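Local coordinates for P450 epoxidase (Sorangium cellulosum, PDB 1Q5D), which is a haem-containing member of the cytochrome P450 family, with the mostly helical fold characteristic of these proteins, at residues 145-158 and 251-264. Sequence-based numbering, arbitrary orientation.
Sequences VVRDYAEGIPMRAI and IIAAGTDTTIYLIA. With HEM (protoporphyrin IX containing Fe), chain B.
Pro154 and Ile158 pack against the kinked helix that passes over the haem, the short axes of 154-158 and 251-255 running roughly antiparallel at 148° and 10.0 Å apart, while 146-150 crosses 257-264 at 97°. The break near Gly255 and Thr256 is consistent with the familiar distortion of the long distal P450 helix, and the contact illustrates how a second segment of the same chain packs against such a break. Pro154 sits in the bend: its CB lies 3.6 Å from Thr256 O, and its CG slides past Thr259 CB and meets Ile260 CG1, the proline and isoleucine side chains crossing at about a right angle. Ile158 sends CD1 over the backbone, 3.5 Å from Ile251 O and 3.8 Å from Gly255 C. With CG anti to the backbone N (chi1 -169°) and the chain bent beyond it, Met155 lays SD 3.7 Å from Ile252 CG2. Further along, Ala150 CB rests on Ile263 CG2 at 3.8 Å. Three threonine hydroxyls bond back to carbonyls one turn earlier: Thr256 OG1 donates to Ile252 O at 2.7 Å, Thr259 OG1 to Gly255 O from above the carbonyl plane, and Thr258 OG1 to a lone pair of Ala254 O in plane. Ala254 O also accepts a bond from the water coordinated to the haem iron. Around this buried contact, helix 169-182 meets Met155 and Ile252, helix 123-137 Ile153, and Glu374 of helix 368-385 Pro154 and Thr259; Val145 pairs with Leu409 of strand 406-412.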
ATOM      1  N   VAL A 145       5.379 -13.076  12.706  1.00 37.35           N
ATOM      2  CA  VAL A 145       4.232 -12.186  12.503  1.00 36.43           C
ATOM      3  C   VAL A 145       3.991 -11.874  11.029  1.00 35.87           C
ATOM      4  O   VAL A 145       2.864 -11.566  10.613  1.00 35.60           O
ATOM      5  CB  VAL A 145       4.376 -10.914  13.347  1.00 35.92           C
ATOM      6  CG1 VAL A 145       3.262  -9.897  13.027  1.00 35.87           C
ATOM      7  CG2 VAL A 145       4.354 -11.291  14.838  1.00 36.48           C
ATOM      8  N   VAL A 146       5.043 -11.976  10.228  1.00 34.76           N
ATOM      9  CA  VAL A 146       4.854 -11.875   8.798  1.00 35.01           C
ATOM     10  C   VAL A 146       4.313 -13.180   8.223  1.00 35.02           C
ATOM     11  O   VAL A 146       3.138 -13.255   7.871  1.00 33.93           O
ATOM     12  CB  VAL A 146       6.135 -11.420   8.054  1.00 34.18           C
ATOM     13  CG1 VAL A 146       5.893 -11.418   6.544  1.00 33.86           C
ATOM     14  CG2 VAL A 146       6.544 -10.028   8.517  1.00 34.61           C
ATOM     15  N   ARG A 147       5.162 -14.206   8.137  1.00 36.59           N
ATOM     16  CA  ARG A 147       4.804 -15.427   7.408  1.00 38.93           C
ATOM     17  C   ARG A 147       3.636 -16.223   8.015  1.00 38.50           C
ATOM     18  O   ARG A 147       2.856 -16.829   7.286  1.00 39.54           O
ATOM     19  CB  ARG A 147       6.037 -16.337   7.215  1.00 42.56           C
ATOM     20  CG  ARG A 147       5.707 -17.718   6.622  1.00 46.69           C
ATOM     21  CD  ARG A 147       6.860 -18.740   6.606  1.00 49.91           C
ATOM     22  NE  ARG A 147       7.905 -18.459   7.595  1.00 52.50           N
ATOM     23  CZ  ARG A 147       7.914 -18.922   8.844  1.00 53.77           C
ATOM     24  NH1 ARG A 147       6.927 -19.694   9.293  1.00 54.67           N
ATOM     25  NH2 ARG A 147       8.916 -18.607   9.654  1.00 54.35           N
ATOM     26  N   ASP A 148       3.517 -16.219   9.338  1.00 37.65           N
ATOM     27  CA  ASP A 148       2.490 -17.006  10.009  1.00 37.28           C
ATOM     28  C   ASP A 148       1.195 -16.222  10.284  1.00 37.23           C
ATOM     29  O   ASP A 148       0.209 -16.784  10.778  1.00 37.31           O
ATOM     30  CB  ASP A 148       3.031 -17.539  11.335  1.00 36.63           C
ATOM     31  CG  ASP A 148       4.288 -18.355  11.167  1.00 37.30           C
ATOM     32  OD1 ASP A 148       4.369 -19.130  10.196  1.00 36.44           O
ATOM     33  OD2 ASP A 148       5.243 -18.290  11.972  1.00 38.18           O
ATOM     34  N   TYR A 149       1.194 -14.929   9.983  1.00 36.68           N
ATOM     35  CA  TYR A 149       0.076 -14.092  10.421  1.00 34.66           C
ATOM     36  C   TYR A 149      -0.302 -13.042   9.408  1.00 32.42           C
ATOM     37  O   TYR A 149      -1.299 -13.188   8.710  1.00 31.85           O
ATOM     38  CB  TYR A 149       0.411 -13.437  11.756  1.00 34.17           C
ATOM     39  CG  TYR A 149      -0.777 -12.849  12.496  1.00 34.26           C
ATOM     40  CD1 TYR A 149      -1.904 -13.624  12.774  1.00 33.85           C
ATOM     41  CD2 TYR A 149      -0.761 -11.530  12.931  1.00 33.83           C
ATOM     42  CE1 TYR A 149      -2.986 -13.100  13.464  1.00 34.06           C
ATOM     43  CE2 TYR A 149      -1.839 -10.990  13.636  1.00 33.04           C
ATOM     44  CZ  TYR A 149      -2.949 -11.780  13.894  1.00 33.90           C
ATOM     45  OH  TYR A 149      -4.019 -11.262  14.584  1.00 32.56           O
ATOM     46  N   ALA A 150       0.497 -11.980   9.326  1.00 31.22           N
ATOM     47  CA  ALA A 150       0.159 -10.847   8.479  1.00 30.33           C
ATOM     48  C   ALA A 150      -0.009 -11.262   7.023  1.00 29.78           C
ATOM     49  O   ALA A 150      -0.893 -10.775   6.319  1.00 28.53           O
ATOM     50  CB  ALA A 150       1.221  -9.707   8.618  1.00 28.99           C
ATOM     51  N   GLU A 151       0.853 -12.167   6.568  1.00 30.83           N
ATOM     52  CA  GLU A 151       0.849 -12.583   5.170  1.00 31.74           C
ATOM     53  C   GLU A 151      -0.472 -13.228   4.753  1.00 32.77           C
ATOM     54  O   GLU A 151      -0.875 -13.155   3.593  1.00 31.97           O
ATOM     55  CB  GLU A 151       1.976 -13.589   4.966  1.00 34.95           C
ATOM     56  CG  GLU A 151       2.360 -13.874   3.533  1.00 38.50           C
ATOM     57  CD  GLU A 151       3.629 -14.708   3.481  1.00 40.33           C
ATOM     58  OE1 GLU A 151       4.713 -14.132   3.685  1.00 40.82           O
ATOM     59  OE2 GLU A 151       3.529 -15.936   3.278  1.00 42.52           O
ATOM     60  N   GLY A 152      -1.148 -13.875   5.695  1.00 32.25           N
ATOM     61  CA  GLY A 152      -2.343 -14.614   5.333  1.00 33.90           C
ATOM     62  C   GLY A 152      -3.651 -13.870   5.543  1.00 32.98           C
ATOM     63  O   GLY A 152      -4.728 -14.468   5.421  1.00 34.07           O
ATOM     64  N   ILE A 153      -3.581 -12.577   5.855  1.00 31.16           N
ATOM     65  CA  ILE A 153      -4.807 -11.823   6.153  1.00 30.29           C
ATOM     66  C   ILE A 153      -5.363 -10.985   4.999  1.00 29.40           C
ATOM     67  O   ILE A 153      -6.527 -11.127   4.624  1.00 29.46           O
ATOM     68  CB  ILE A 153      -4.635 -10.975   7.446  1.00 30.41           C
ATOM     69  CG1 ILE A 153      -4.404 -11.901   8.644  1.00 30.02           C
ATOM     70  CG2 ILE A 153      -5.866 -10.092   7.676  1.00 30.35           C
ATOM     71  CD1 ILE A 153      -3.993 -11.182   9.905  1.00 29.36           C
ATOM     72  N   PRO A 154      -4.561 -10.084   4.442  1.00 29.14           N
ATOM     73  CA  PRO A 154      -5.065  -9.166   3.410  1.00 28.78           C
ATOM     74  C   PRO A 154      -5.733  -9.772   2.180  1.00 28.69           C
ATOM     75  O   PRO A 154      -6.677  -9.161   1.686  1.00 27.09           O
ATOM     76  CB  PRO A 154      -3.824  -8.375   3.009  1.00 28.88           C
ATOM     77  CG  PRO A 154      -2.993  -8.402   4.260  1.00 28.83           C
ATOM     78  CD  PRO A 154      -3.155  -9.801   4.783  1.00 29.24           C
ATOM     79  N   MET A 155      -5.275 -10.911   1.662  1.00 29.11           N
ATOM     80  CA  MET A 155      -5.969 -11.419   0.475  1.00 30.34           C
ATOM     81  C   MET A 155      -7.293 -12.033   0.875  1.00 29.54           C
ATOM     82  O   MET A 155      -8.279 -11.960   0.137  1.00 28.70           O
ATOM     83  CB  MET A 155      -5.137 -12.432  -0.317  1.00 31.75           C
ATOM     84  CG  MET A 155      -5.728 -12.752  -1.688  1.00 33.01           C
ATOM     85  SD  MET A 155      -5.799 -11.333  -2.802  1.00 35.84           S
ATOM     86  CE  MET A 155      -7.396 -11.475  -3.530  1.00 36.02           C
ATOM     87  N   ARG A 156      -7.326 -12.645   2.048  1.00 30.15           N
ATOM     88  CA  ARG A 156      -8.606 -13.199   2.508  1.00 30.83           C
ATOM     89  C   ARG A 156      -9.640 -12.077   2.541  1.00 30.45           C
ATOM     90  O   ARG A 156     -10.769 -12.250   2.076  1.00 31.63           O
ATOM     91  CB  ARG A 156      -8.475 -13.881   3.874  1.00 31.19           C
ATOM     92  CG  ARG A 156      -9.827 -14.367   4.453  1.00 31.84           C
ATOM     93  CD  ARG A 156     -10.230 -15.805   4.051  1.00 33.70           C
ATOM     94  NE  ARG A 156     -10.287 -16.021   2.601  1.00 34.82           N
ATOM     95  CZ  ARG A 156     -11.389 -15.928   1.866  1.00 36.52           C
ATOM     96  NH1 ARG A 156     -12.555 -15.622   2.433  1.00 37.48           N
ATOM     97  NH2 ARG A 156     -11.336 -16.147   0.554  1.00 36.69           N
ATOM     98  N   ALA A 157      -9.243 -10.910   3.050  1.00 28.74           N
ATOM     99  CA  ALA A 157     -10.149  -9.757   3.140  1.00 27.84           C
ATOM    100  C   ALA A 157     -10.665  -9.350   1.769  1.00 28.24           C
ATOM    101  O   ALA A 157     -11.881  -9.194   1.549  1.00 26.79           O
ATOM    102  CB  ALA A 157      -9.424  -8.564   3.782  1.00 28.71           C
ATOM    103  N   ILE A 158      -9.731  -9.146   0.841  1.00 26.66           N
ATOM    104  CA  ILE A 158     -10.108  -8.765  -0.506  1.00 28.26           C
ATOM    105  C   ILE A 158     -10.969  -9.847  -1.177  1.00 27.52           C
ATOM    106  O   ILE A 158     -11.945  -9.530  -1.843  1.00 27.64           O
ATOM    107  CB  ILE A 158      -8.853  -8.463  -1.358  1.00 28.20           C
ATOM    108  CG1 ILE A 158      -8.168  -7.196  -0.836  1.00 29.75           C
ATOM    109  CG2 ILE A 158      -9.227  -8.294  -2.814  1.00 29.25           C
ATOM    110  CD1 ILE A 158      -6.890  -6.818  -1.589  1.00 28.64           C
ATOM    111  N   ILE A 251      -6.976  -3.336  -7.361  1.00 27.56           N
ATOM    112  CA  ILE A 251      -7.421  -3.493  -5.989  1.00 26.73           C
ATOM    113  C   ILE A 251      -6.683  -4.630  -5.287  1.00 26.38           C
ATOM    114  O   ILE A 251      -6.252  -4.489  -4.144  1.00 25.76           O
ATOM    115  CB  ILE A 251      -8.964  -3.703  -5.919  1.00 28.00           C
ATOM    116  CG1 ILE A 251      -9.680  -2.374  -6.206  1.00 27.78           C
ATOM    117  CG2 ILE A 251      -9.340  -4.232  -4.542  1.00 27.71           C
ATOM    118  CD1 ILE A 251     -11.172  -2.482  -6.484  1.00 29.00           C
ATOM    119  N   ILE A 252      -6.532  -5.758  -5.972  1.00 26.14           N
ATOM    120  CA  ILE A 252      -5.798  -6.878  -5.404  1.00 26.78           C
ATOM    121  C   ILE A 252      -4.327  -6.534  -5.188  1.00 26.39           C
ATOM    122  O   ILE A 252      -3.770  -6.807  -4.128  1.00 27.54           O
ATOM    123  CB  ILE A 252      -5.941  -8.132  -6.295  1.00 27.23           C
ATOM    124  CG1 ILE A 252      -7.408  -8.603  -6.272  1.00 27.04           C
ATOM    125  CG2 ILE A 252      -5.022  -9.226  -5.776  1.00 26.77           C
ATOM    126  CD1 ILE A 252      -7.808  -9.571  -7.360  1.00 28.95           C
ATOM    127  N   ALA A 253      -3.703  -5.954  -6.205  1.00 26.12           N
ATOM    128  CA  ALA A 253      -2.281  -5.626  -6.144  1.00 27.03           C
ATOM    129  C   ALA A 253      -1.968  -4.477  -5.149  1.00 28.31           C
ATOM    130  O   ALA A 253      -0.904  -4.447  -4.513  1.00 27.62           O
ATOM    131  CB  ALA A 253      -1.782  -5.271  -7.536  1.00 27.39           C
ATOM    132  N   ALA A 254      -2.879  -3.521  -5.042  1.00 27.71           N
ATOM    133  CA  ALA A 254      -2.641  -2.376  -4.177  1.00 29.06           C
ATOM    134  C   ALA A 254      -2.918  -2.705  -2.716  1.00 29.32           C
ATOM    135  O   ALA A 254      -2.320  -2.105  -1.815  1.00 29.95           O
ATOM    136  CB  ALA A 254      -3.479  -1.172  -4.624  1.00 28.32           C
ATOM    137  N   GLY A 255      -3.821  -3.652  -2.485  1.00 30.32           N
ATOM    138  CA  GLY A 255      -4.335  -3.908  -1.146  1.00 30.22           C
ATOM    139  C   GLY A 255      -3.711  -5.078  -0.417  1.00 30.21           C
ATOM    140  O   GLY A 255      -4.053  -5.352   0.734  1.00 30.12           O
ATOM    141  N   THR A 256      -2.796  -5.769  -1.082  1.00 30.38           N
ATOM    142  CA  THR A 256      -2.179  -6.943  -0.494  1.00 31.39           C
ATOM    143  C   THR A 256      -0.945  -6.625   0.353  1.00 31.03           C
ATOM    144  O   THR A 256      -0.995  -6.670   1.580  1.00 28.91           O
ATOM    145  CB  THR A 256      -1.825  -7.924  -1.612  1.00 33.18           C
ATOM    146  OG1 THR A 256      -3.042  -8.434  -2.164  1.00 35.75           O
ATOM    147  CG2 THR A 256      -1.154  -9.145  -1.051  1.00 34.58           C
ATOM    148  N   ASP A 257       0.168  -6.311  -0.307  1.00 29.16           N
ATOM    149  CA  ASP A 257       1.408  -6.121   0.417  1.00 30.82           C
ATOM    150  C   ASP A 257       1.359  -4.908   1.358  1.00 28.43           C
ATOM    151  O   ASP A 257       1.909  -4.941   2.443  1.00 28.17           O
ATOM    152  CB  ASP A 257       2.582  -6.018  -0.567  1.00 32.56           C
ATOM    153  CG  ASP A 257       2.946  -7.382  -1.171  1.00 34.72           C
ATOM    154  OD1 ASP A 257       2.283  -8.386  -0.830  1.00 35.40           O
ATOM    155  OD2 ASP A 257       3.869  -7.553  -1.985  1.00 36.81           O
ATOM    156  N   THR A 258       0.705  -3.844   0.928  1.00 27.85           N
ATOM    157  CA  THR A 258       0.565  -2.660   1.764  1.00 27.92           C
ATOM    158  C   THR A 258       0.015  -3.075   3.123  1.00 27.78           C
ATOM    159  O   THR A 258       0.578  -2.744   4.167  1.00 26.80           O
ATOM    160  CB  THR A 258      -0.377  -1.643   1.086  1.00 28.96           C
ATOM    161  OG1 THR A 258      -1.614  -2.287   0.749  1.00 29.02           O
ATOM    162  CG2 THR A 258       0.166  -1.227  -0.269  1.00 29.87           C
ATOM    163  N   THR A 259      -1.078  -3.830   3.120  1.00 27.14           N
ATOM    164  CA  THR A 259      -1.712  -4.184   4.390  1.00 26.07           C
ATOM    165  C   THR A 259      -0.874  -5.140   5.235  1.00 25.47           C
ATOM    166  O   THR A 259      -0.897  -5.078   6.457  1.00 24.46           O
ATOM    167  CB  THR A 259      -3.101  -4.785   4.147  1.00 27.15           C
ATOM    168  OG1 THR A 259      -3.833  -3.968   3.214  1.00 27.55           O
ATOM    169  CG2 THR A 259      -3.913  -4.733   5.432  1.00 25.91           C
ATOM    170  N   ILE A 260      -0.157  -6.047   4.579  1.00 25.06           N
ATOM    171  CA  ILE A 260       0.737  -6.940   5.287  1.00 25.49           C
ATOM    172  C   ILE A 260       1.731  -6.111   6.106  1.00 24.83           C
ATOM    173  O   ILE A 260       1.987  -6.389   7.293  1.00 24.74           O
ATOM    174  CB  ILE A 260       1.494  -7.855   4.263  1.00 25.60           C
ATOM    175  CG1 ILE A 260       0.506  -8.745   3.486  1.00 25.92           C
ATOM    176  CG2 ILE A 260       2.568  -8.701   4.967  1.00 25.37           C
ATOM    177  CD1 ILE A 260       1.180  -9.670   2.445  1.00 26.91           C
ATOM    178  N   TYR A 261       2.314  -5.099   5.474  1.00 23.54           N
ATOM    179  CA  TYR A 261       3.326  -4.303   6.171  1.00 25.96           C
ATOM    180  C   TYR A 261       2.727  -3.410   7.256  1.00 25.39           C
ATOM    181  O   TYR A 261       3.333  -3.205   8.291  1.00 26.62           O
ATOM    182  CB  TYR A 261       4.201  -3.539   5.180  1.00 26.31           C
ATOM    183  CG  TYR A 261       4.925  -4.529   4.289  1.00 28.34           C
ATOM    184  CD1 TYR A 261       5.581  -5.612   4.842  1.00 29.58           C
ATOM    185  CD2 TYR A 261       4.895  -4.418   2.904  1.00 29.65           C
ATOM    186  CE1 TYR A 261       6.224  -6.544   4.048  1.00 30.29           C
ATOM    187  CE2 TYR A 261       5.530  -5.353   2.101  1.00 31.28           C
ATOM    188  CZ  TYR A 261       6.187  -6.415   2.696  1.00 31.32           C
ATOM    189  OH  TYR A 261       6.829  -7.349   1.929  1.00 32.91           O
ATOM    190  N   LEU A 262       1.523  -2.915   7.032  1.00 26.32           N
ATOM    191  CA  LEU A 262       0.840  -2.156   8.089  1.00 26.85           C
ATOM    192  C   LEU A 262       0.703  -2.984   9.371  1.00 26.80           C
ATOM    193  O   LEU A 262       1.052  -2.530  10.492  1.00 27.68           O
ATOM    194  CB  LEU A 262      -0.532  -1.681   7.594  1.00 27.41           C
ATOM    195  CG  LEU A 262      -1.471  -1.086   8.656  1.00 28.25           C
ATOM    196  CD1 LEU A 262      -0.762   0.082   9.369  1.00 29.09           C
ATOM    197  CD2 LEU A 262      -2.771  -0.607   8.009  1.00 27.68           C
ATOM    198  N   ILE A 263       0.189  -4.198   9.207  1.00 26.46           N
ATOM    199  CA  ILE A 263       0.015  -5.110  10.315  1.00 25.43           C
ATOM    200  C   ILE A 263       1.361  -5.415  10.961  1.00 26.57           C
ATOM    201  O   ILE A 263       1.502  -5.346  12.185  1.00 26.70           O
ATOM    202  CB  ILE A 263      -0.688  -6.415   9.840  1.00 24.75           C
ATOM    203  CG1 ILE A 263      -2.124  -6.109   9.390  1.00 24.56           C
ATOM    204  CG2 ILE A 263      -0.685  -7.449  10.957  1.00 24.47           C
ATOM    205  CD1 ILE A 263      -2.818  -7.231   8.642  1.00 24.90           C
ATOM    206  N   ALA A 264       2.357  -5.760  10.149  1.00 27.53           N
ATOM    207  CA  ALA A 264       3.676  -6.087  10.693  1.00 28.07           C
ATOM    208  C   ALA A 264       4.330  -4.892  11.380  1.00 28.57           C
ATOM    209  O   ALA A 264       4.858  -5.013  12.496  1.00 29.74           O
ATOM    210  CB  ALA A 264       4.594  -6.663   9.597  1.00 27.97           C
TER
HETATM  211  CHA HEM B 440      -3.948   4.384  -3.832  1.00 26.23           C
HETATM  212  CHB HEM B 440      -1.580   3.747   0.317  1.00 24.24           C
HETATM  213  CHC HEM B 440      -4.323  -0.151   1.278  1.00 24.84           C
HETATM  214  CHD HEM B 440      -6.254   0.156  -3.113  1.00 25.90           C
HETATM  215  C1A HEM B 440      -3.135   4.598  -2.751  1.00 26.19           C
HETATM  216  C2A HEM B 440      -2.280   5.744  -2.548  1.00 26.62           C
HETATM  217  C3A HEM B 440      -1.609   5.561  -1.411  1.00 26.01           C
HETATM  218  C4A HEM B 440      -2.028   4.297  -0.852  1.00 26.16           C
HETATM  219  CMA HEM B 440      -0.575   6.541  -0.791  1.00 27.78           C
HETATM  220  CAA HEM B 440      -2.176   6.958  -3.502  1.00 27.78           C
HETATM  221  CBA HEM B 440      -0.959   6.819  -4.422  1.00 28.37           C
HETATM  222  CGA HEM B 440      -0.830   8.072  -5.272  1.00 30.70           C
HETATM  223  O1A HEM B 440       0.042   8.105  -6.195  1.00 30.17           O
HETATM  224  O2A HEM B 440      -1.613   9.039  -5.045  1.00 31.40           O
HETATM  225  C1B HEM B 440      -2.135   2.647   0.903  1.00 25.03           C
HETATM  226  C2B HEM B 440      -1.730   2.144   2.193  1.00 25.56           C
HETATM  227  C3B HEM B 440      -2.460   1.072   2.454  1.00 26.09           C
HETATM  228  C4B HEM B 440      -3.369   0.846   1.349  1.00 25.88           C
HETATM  229  CMB HEM B 440      -0.616   2.710   3.115  1.00 25.72           C
HETATM  230  CAB HEM B 440      -2.301   0.283   3.765  1.00 27.76           C
HETATM  231  CBB HEM B 440      -2.715  -0.975   3.883  1.00 30.06           C
HETATM  232  C1C HEM B 440      -5.120  -0.396   0.201  1.00 24.90           C
HETATM  233  C2C HEM B 440      -6.133  -1.424   0.096  1.00 25.32           C
HETATM  234  C3C HEM B 440      -6.658  -1.328  -1.129  1.00 25.85           C
HETATM  235  C4C HEM B 440      -6.003  -0.232  -1.818  1.00 26.41           C
HETATM  236  CMC HEM B 440      -6.485  -2.413   1.239  1.00 24.22           C
HETATM  237  CAC HEM B 440      -7.763  -2.156  -1.809  1.00 26.49           C
HETATM  238  CBC HEM B 440      -8.544  -2.967  -1.100  1.00 30.33           C
HETATM  239  C1D HEM B 440      -5.758   1.280  -3.725  1.00 25.99           C
HETATM  240  C2D HEM B 440      -6.028   1.616  -5.092  1.00 25.66           C
HETATM  241  C3D HEM B 440      -5.322   2.931  -5.324  1.00 25.66           C
HETATM  242  C4D HEM B 440      -4.677   3.245  -4.078  1.00 25.70           C
HETATM  243  CMD HEM B 440      -6.879   0.816  -6.091  1.00 25.66           C
HETATM  244  CAD HEM B 440      -5.312   3.769  -6.614  1.00 26.21           C
HETATM  245  CBD HEM B 440      -6.269   4.937  -6.346  1.00 26.45           C
HETATM  246  CGD HEM B 440      -6.325   5.863  -7.534  1.00 27.26           C
HETATM  247  O1D HEM B 440      -5.281   6.006  -8.220  1.00 26.46           O
HETATM  248  O2D HEM B 440      -7.413   6.454  -7.810  1.00 28.25           O
HETATM  249  NA  HEM B 440      -2.966   3.725  -1.699  1.00 25.28           N
HETATM  250  NB  HEM B 440      -3.153   1.841   0.389  1.00 24.90           N
HETATM  251  NC  HEM B 440      -5.066   0.295  -0.983  1.00 25.94           N
HETATM  252  ND  HEM B 440      -4.952   2.251  -3.156  1.00 25.77           N
HETATM  253 FE   HEM B 440      -4.136   2.115  -1.273  1.00 26.02          FE
HETATM  254  O   HOH W   1      -2.476   0.971  -2.168  1.00 32.96           O